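PDB 3RRK: V-type ATPase 116 kDa subunit from Meiothermus ruber, which probably takes part in ATP-driven rotary proton transport as a subunit of the V-type ATPase, this fragment being its cytoplasmic N-terminal domain. Local coordinates for residues I151-V164 with A201-L213. Sequence-based numbering, arbitrary orientation.
Sequences IPFLVAKPEELEAV and ARSSLSRLGLAEL
Leu205 reaches over one face of the Phe153 ring, its CD1 lying 4.2 Å from the ring centroid in a CH-pi contact, and the same methyl meets CG2 of Ile151. This packing illustrates how a small alpha/beta lobe builds its core: helix 201-206 and the chain after it pack against strand 151-155 and helix 158-164. CD1 of Leu210 touches CG2 of Val164 and, on the same flank, CE2 of Phe153, while CD1 of Leu208 rests on the Val164 backbone. CG of Phe153 stands between its backbone N and carbonyl carbon (chi1 69°), which places the ring beneath Leu205; the side chain also touches Ala189 and Val191 of strand 187-194.

Polar links run along the strand edge. Leu213 N donates to Pro152 O (3.0 Å, 163° at the hydrogen), and a water joins Leu154 N to Ala211 O. A Schellman motif at Gly209 ends the helix and turns the chain toward this edge.

Charged groups flank the core. Glu212, extended past the Pro152 ring, offers OE1 to Arg202 NH1 (3.2 Å) in the guanidinium plane; Glu199 takes Arg202 NE, and CD1 of Ile151 lies over one guanidinium face. Replacing Glu212 by alanine is likely to leave Arg202 held by Glu199 at NE but without its partner at NH1, and to uncover part of the Pro152 ring. The chemistry thus implies an apolar core between helix and strand, joined by one backbone hydrogen bond and one water bridge, with a salt bridge internal to 201-213 that meets the strand through Ile151 and Pro152.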
loop_
_atom_site.group_PDB
_atom_site.type_symbol
_atom_site.label_atom_id
_atom_site.label_comp_id
_atom_site.label_asym_id
_atom_site.label_seq_id
_atom_site.Cartn_x
_atom_site.Cartn_y
_atom_site.Cartn_z
ATOM N N ILE A 151 17.066 -29.949 -14.403
ATOM C CA ILE A 151 16.441 -28.717 -14.837
ATOM C C ILE A 151 14.996 -28.998 -15.146
ATOM O O ILE A 151 14.689 -29.780 -16.050
ATOM C CB ILE A 151 17.072 -28.149 -16.115
ATOM C CG1 ILE A 151 18.564 -27.905 -15.932
ATOM C CG2 ILE A 151 16.406 -26.850 -16.471
ATOM C CD1 ILE A 151 19.257 -27.467 -17.209
ATOM N N PRO A 152 14.097 -28.379 -14.377
ATOM C CA PRO A 152 12.677 -28.361 -14.732
ATOM C C PRO A 152 12.474 -27.245 -15.729
ATOM O O PRO A 152 13.209 -26.254 -15.691
ATOM C CB PRO A 152 11.997 -28.015 -13.410
ATOM C CG PRO A 152 12.991 -27.168 -12.709
ATOM C CD PRO A 152 14.366 -27.642 -13.133
ATOM N N PHE A 153 11.513 -27.404 -16.627
ATOM C CA PHE A 153 11.211 -26.358 -17.598
ATOM C C PHE A 153 9.916 -26.680 -18.330
ATOM O O PHE A 153 9.550 -27.835 -18.460
ATOM C CB PHE A 153 12.373 -26.189 -18.582
ATOM C CG PHE A 153 12.552 -27.348 -19.523
ATOM C CD1 PHE A 153 13.264 -28.471 -19.137
ATOM C CD2 PHE A 153 12.015 -27.308 -20.802
ATOM C CE1 PHE A 153 13.432 -29.531 -20.004
ATOM C CE2 PHE A 153 12.184 -28.366 -21.679
ATOM C CZ PHE A 153 12.894 -29.480 -21.281
ATOM N N LEU A 154 9.212 -25.656 -18.798
ATOM C CA LEU A 154 7.944 -25.871 -19.482
ATOM C C LEU A 154 8.092 -25.861 -20.998
ATOM O O LEU A 154 8.928 -25.154 -21.564
ATOM C CB LEU A 154 6.916 -24.827 -19.059
ATOM C CG LEU A 154 6.446 -24.775 -17.610
ATOM C CD1 LEU A 154 5.463 -23.615 -17.455
ATOM C CD2 LEU A 154 5.804 -26.083 -17.195
ATOM N N VAL A 155 7.256 -26.649 -21.652
ATOM C CA VAL A 155 7.310 -26.784 -23.092
ATOM C C VAL A 155 5.871 -26.949 -23.534
ATOM O O VAL A 155 5.072 -27.550 -22.821
ATOM C CB VAL A 155 8.184 -27.999 -23.502
ATOM C CG1 VAL A 155 7.425 -29.304 -23.314
ATOM C CG2 VAL A 155 8.650 -27.864 -24.926
ATOM N N ALA A 156 5.528 -26.393 -24.688
ATOM C CA ALA A 156 4.126 -26.318 -25.099
ATOM C C ALA A 156 3.657 -27.589 -25.792
ATOM O O ALA A 156 2.701 -28.234 -25.365
ATOM C CB ALA A 156 3.902 -25.108 -25.987
ATOM N N LYS A 157 4.347 -27.953 -26.860
ATOM C CA LYS A 157 3.951 -29.107 -27.652
ATOM C C LYS A 157 4.893 -30.300 -27.430
ATOM O O LYS A 157 6.096 -30.121 -27.227
ATOM C CB LYS A 157 3.902 -28.715 -29.136
ATOM C CG LYS A 157 3.294 -27.334 -29.392
ATOM C CD LYS A 157 3.270 -26.975 -30.872
ATOM C CE LYS A 157 2.588 -25.624 -31.084
ATOM N NZ LYS A 157 2.447 -25.251 -32.527
ATOM N N PRO A 158 4.342 -31.523 -27.446
ATOM C CA PRO A 158 5.179 -32.729 -27.457
ATOM C C PRO A 158 6.140 -32.717 -28.651
ATOM O O PRO A 158 7.161 -33.410 -28.648
ATOM C CB PRO A 158 4.155 -33.860 -27.595
ATOM C CG PRO A 158 2.915 -33.317 -26.964
ATOM C CD PRO A 158 2.911 -31.842 -27.284
ATOM N N GLU A 159 5.802 -31.925 -29.664
ATOM C CA GLU A 159 6.663 -31.737 -30.821
ATOM C C GLU A 159 7.903 -30.951 -30.416
ATOM O O GLU A 159 9.012 -31.251 -30.854
ATOM C CB GLU A 159 5.913 -31.000 -31.936
ATOM C CG GLU A 159 4.801 -31.813 -32.615
ATOM C CD GLU A 159 3.570 -32.019 -31.735
ATOM O OE1 GLU A 159 3.285 -31.147 -30.886
ATOM O OE2 GLU A 159 2.883 -33.054 -31.897
ATOM N N GLU A 160 7.709 -29.945 -29.571
ATOM C CA GLU A 160 8.818 -29.119 -29.110
ATOM C C GLU A 160 9.734 -29.932 -28.195
ATOM O O GLU A 160 10.951 -29.754 -28.197
ATOM C CB GLU A 160 8.312 -27.855 -28.397
ATOM C CG GLU A 160 9.330 -26.717 -28.372
ATOM C CD GLU A 160 8.834 -25.465 -27.657
ATOM O OE1 GLU A 160 7.803 -25.538 -26.945
ATOM O OE2 GLU A 160 9.486 -24.405 -27.808
ATOM N N LEU A 161 9.142 -30.832 -27.421
ATOM C CA LEU A 161 9.915 -31.668 -26.527
ATOM C C LEU A 161 10.931 -32.472 -27.326
ATOM O O LEU A 161 12.074 -32.644 -26.907
ATOM C CB LEU A 161 8.994 -32.604 -25.758
ATOM C CG LEU A 161 9.678 -33.464 -24.692
ATOM C CD1 LEU A 161 10.336 -32.589 -23.645
ATOM C CD2 LEU A 161 8.678 -34.411 -24.047
ATOM N N GLU A 162 10.508 -32.953 -28.486
ATOM C CA GLU A 162 11.381 -33.724 -29.355
ATOM C C GLU A 162 12.582 -32.924 -29.825
ATOM O O GLU A 162 13.713 -33.403 -29.760
ATOM C CB GLU A 162 10.601 -34.249 -30.553
ATOM C CG GLU A 162 9.550 -35.239 -30.139
ATOM C CD GLU A 162 10.027 -36.111 -28.992
ATOM O OE1 GLU A 162 11.041 -36.827 -29.168
ATOM O OE2 GLU A 162 9.400 -36.063 -27.911
ATOM N N ALA A 163 12.333 -31.710 -30.303
ATOM C CA ALA A 163 13.408 -30.839 -30.759
ATOM C C ALA A 163 14.476 -30.708 -29.673
ATOM O O ALA A 163 15.676 -30.662 -29.967
ATOM C CB ALA A 163 12.854 -29.461 -31.155
ATOM N N VAL A 164 14.015 -30.653 -28.425
ATOM C CA VAL A 164 14.879 -30.585 -27.249
ATOM C C VAL A 164 15.652 -31.888 -27.062
ATOM O O VAL A 164 16.875 -31.891 -26.870
ATOM C CB VAL A 164 14.044 -30.364 -25.974
ATOM C CG1 VAL A 164 14.903 -30.536 -24.736
ATOM C CG2 VAL A 164 13.399 -29.008 -25.993
ATOM N N ALA A 201 23.453 -28.609 -20.910
ATOM C CA ALA A 201 22.037 -28.872 -21.046
ATOM C C ALA A 201 21.267 -27.549 -21.075
ATOM O O ALA A 201 20.334 -27.371 -21.859
ATOM C CB ALA A 201 21.572 -29.742 -19.891
ATOM N N ARG A 202 21.667 -26.626 -20.206
ATOM C CA ARG A 202 21.060 -25.304 -20.152
ATOM C C ARG A 202 21.224 -24.591 -21.499
ATOM O O ARG A 202 20.274 -24.022 -22.036
ATOM C CB ARG A 202 21.684 -24.480 -19.028
ATOM C CG ARG A 202 20.856 -23.280 -18.625
ATOM C CD ARG A 202 21.509 -22.480 -17.516
ATOM N NE ARG A 202 21.826 -23.309 -16.354
ATOM C CZ ARG A 202 20.933 -23.771 -15.488
ATOM N NH1 ARG A 202 19.646 -23.501 -15.661
ATOM N NH2 ARG A 202 21.330 -24.510 -14.454
ATOM N N SER A 203 22.433 -24.642 -22.043
ATOM C CA SER A 203 22.711 -24.091 -23.358
ATOM C C SER A 203 21.785 -24.656 -24.442
ATOM O O SER A 203 21.339 -23.936 -25.339
ATOM C CB SER A 203 24.171 -24.331 -23.738
ATOM O OG SER A 203 24.338 -24.242 -25.147
ATOM N N SER A 204 21.496 -25.941 -24.365
ATOM C CA SER A 204 20.594 -26.528 -25.338
ATOM C C SER A 204 19.215 -25.914 -25.245
ATOM O O SER A 204 18.611 -25.611 -26.266
ATOM C CB SER A 204 20.509 -28.033 -25.159
ATOM O OG SER A 204 21.799 -28.593 -25.296
ATOM N N LEU A 205 18.711 -25.725 -24.027
ATOM C CA LEU A 205 17.407 -25.090 -23.859
ATOM C C LEU A 205 17.481 -23.670 -24.365
ATOM O O LEU A 205 16.581 -23.183 -25.054
ATOM C CB LEU A 205 16.969 -25.076 -22.401
ATOM C CG LEU A 205 16.962 -26.372 -21.588
ATOM C CD1 LEU A 205 16.200 -26.161 -20.283
ATOM C CD2 LEU A 205 16.363 -27.511 -22.376
ATOM N N SER A 206 18.568 -23.001 -24.014
ATOM C CA SER A 206 18.752 -21.614 -24.405
ATOM C C SER A 206 18.671 -21.425 -25.922
ATOM O O SER A 206 18.120 -20.444 -26.402
ATOM C CB SER A 206 20.079 -21.082 -23.871
ATOM O OG SER A 206 20.223 -19.706 -24.175
ATOM N N ARG A 207 19.215 -22.366 -26.682
ATOM C CA ARG A 207 19.214 -22.237 -28.134
ATOM C C ARG A 207 17.854 -22.609 -28.730
ATOM O O ARG A 207 17.644 -22.477 -29.924
ATOM C CB ARG A 207 20.366 -23.037 -28.767
ATOM C CG ARG A 207 21.721 -22.708 -28.144
ATOM C CD ARG A 207 22.905 -22.859 -29.099
ATOM N NE ARG A 207 24.183 -22.866 -28.375
ATOM C CZ ARG A 207 24.760 -21.798 -27.814
ATOM N NH1 ARG A 207 24.182 -20.599 -27.873
ATOM N NH2 ARG A 207 25.924 -21.931 -27.180
ATOM N N LEU A 208 16.923 -23.048 -27.890
ATOM C CA LEU A 208 15.553 -23.314 -28.342
ATOM C C LEU A 208 14.544 -22.319 -27.755
ATOM O O LEU A 208 13.331 -22.459 -27.933
ATOM C CB LEU A 208 15.147 -24.752 -28.018
ATOM C CG LEU A 208 16.038 -25.729 -28.782
ATOM C CD1 LEU A 208 15.623 -27.173 -28.572
ATOM C CD2 LEU A 208 16.020 -25.360 -30.264
ATOM N N GLY A 209 15.060 -21.307 -27.064
ATOM C CA GLY A 209 14.223 -20.298 -26.446
ATOM C C GLY A 209 13.476 -20.780 -25.216
ATOM O O GLY A 209 12.434 -20.240 -24.860
ATOM N N LEU A 210 14.006 -21.806 -24.569
ATOM C CA LEU A 210 13.401 -22.338 -23.359
ATOM C C LEU A 210 14.278 -21.990 -22.160
ATOM O O LEU A 210 15.464 -21.697 -22.305
ATOM C CB LEU A 210 13.269 -23.852 -23.473
ATOM C CG LEU A 210 12.509 -24.386 -24.684
ATOM C CD1 LEU A 210 12.738 -25.886 -24.833
ATOM C CD2 LEU A 210 11.042 -24.081 -24.514
ATOM N N ALA A 211 13.704 -22.027 -20.969
ATOM C CA ALA A 211 14.462 -21.678 -19.779
ATOM C C ALA A 211 14.004 -22.502 -18.595
ATOM O O ALA A 211 12.891 -23.031 -18.595
ATOM C CB ALA A 211 14.322 -20.187 -19.471
ATOM N N GLU A 212 14.869 -22.609 -17.589
ATOM C CA GLU A 212 14.480 -23.245 -16.341
ATOM C C GLU A 212 13.249 -22.562 -15.749
ATOM O O GLU A 212 13.132 -21.336 -15.750
ATOM C CB GLU A 212 15.626 -23.245 -15.335
ATOM C CG GLU A 212 15.147 -23.520 -13.934
ATOM C CD GLU A 212 16.242 -23.996 -12.998
ATOM O OE1 GLU A 212 17.431 -23.982 -13.399
ATOM O OE2 GLU A 212 15.890 -24.382 -11.856
ATOM N N LEU A 213 12.314 -23.369 -15.273
ATOM C CA LEU A 213 11.140 -22.847 -14.603
ATOM C C LEU A 213 11.553 -22.454 -13.192
ATOM O O LEU A 213 12.074 -23.274 -12.435
ATOM C CB LEU A 213 10.028 -23.899 -14.574
ATOM C CG LEU A 213 8.819 -23.671 -13.666
ATOM C CD1 LEU A 213 8.172 -22.310 -13.928
ATOM C CD2 LEU A 213 7.808 -24.804 -13.832
HETATM O O HOH W 1 10.335 -22.904 -18.415
#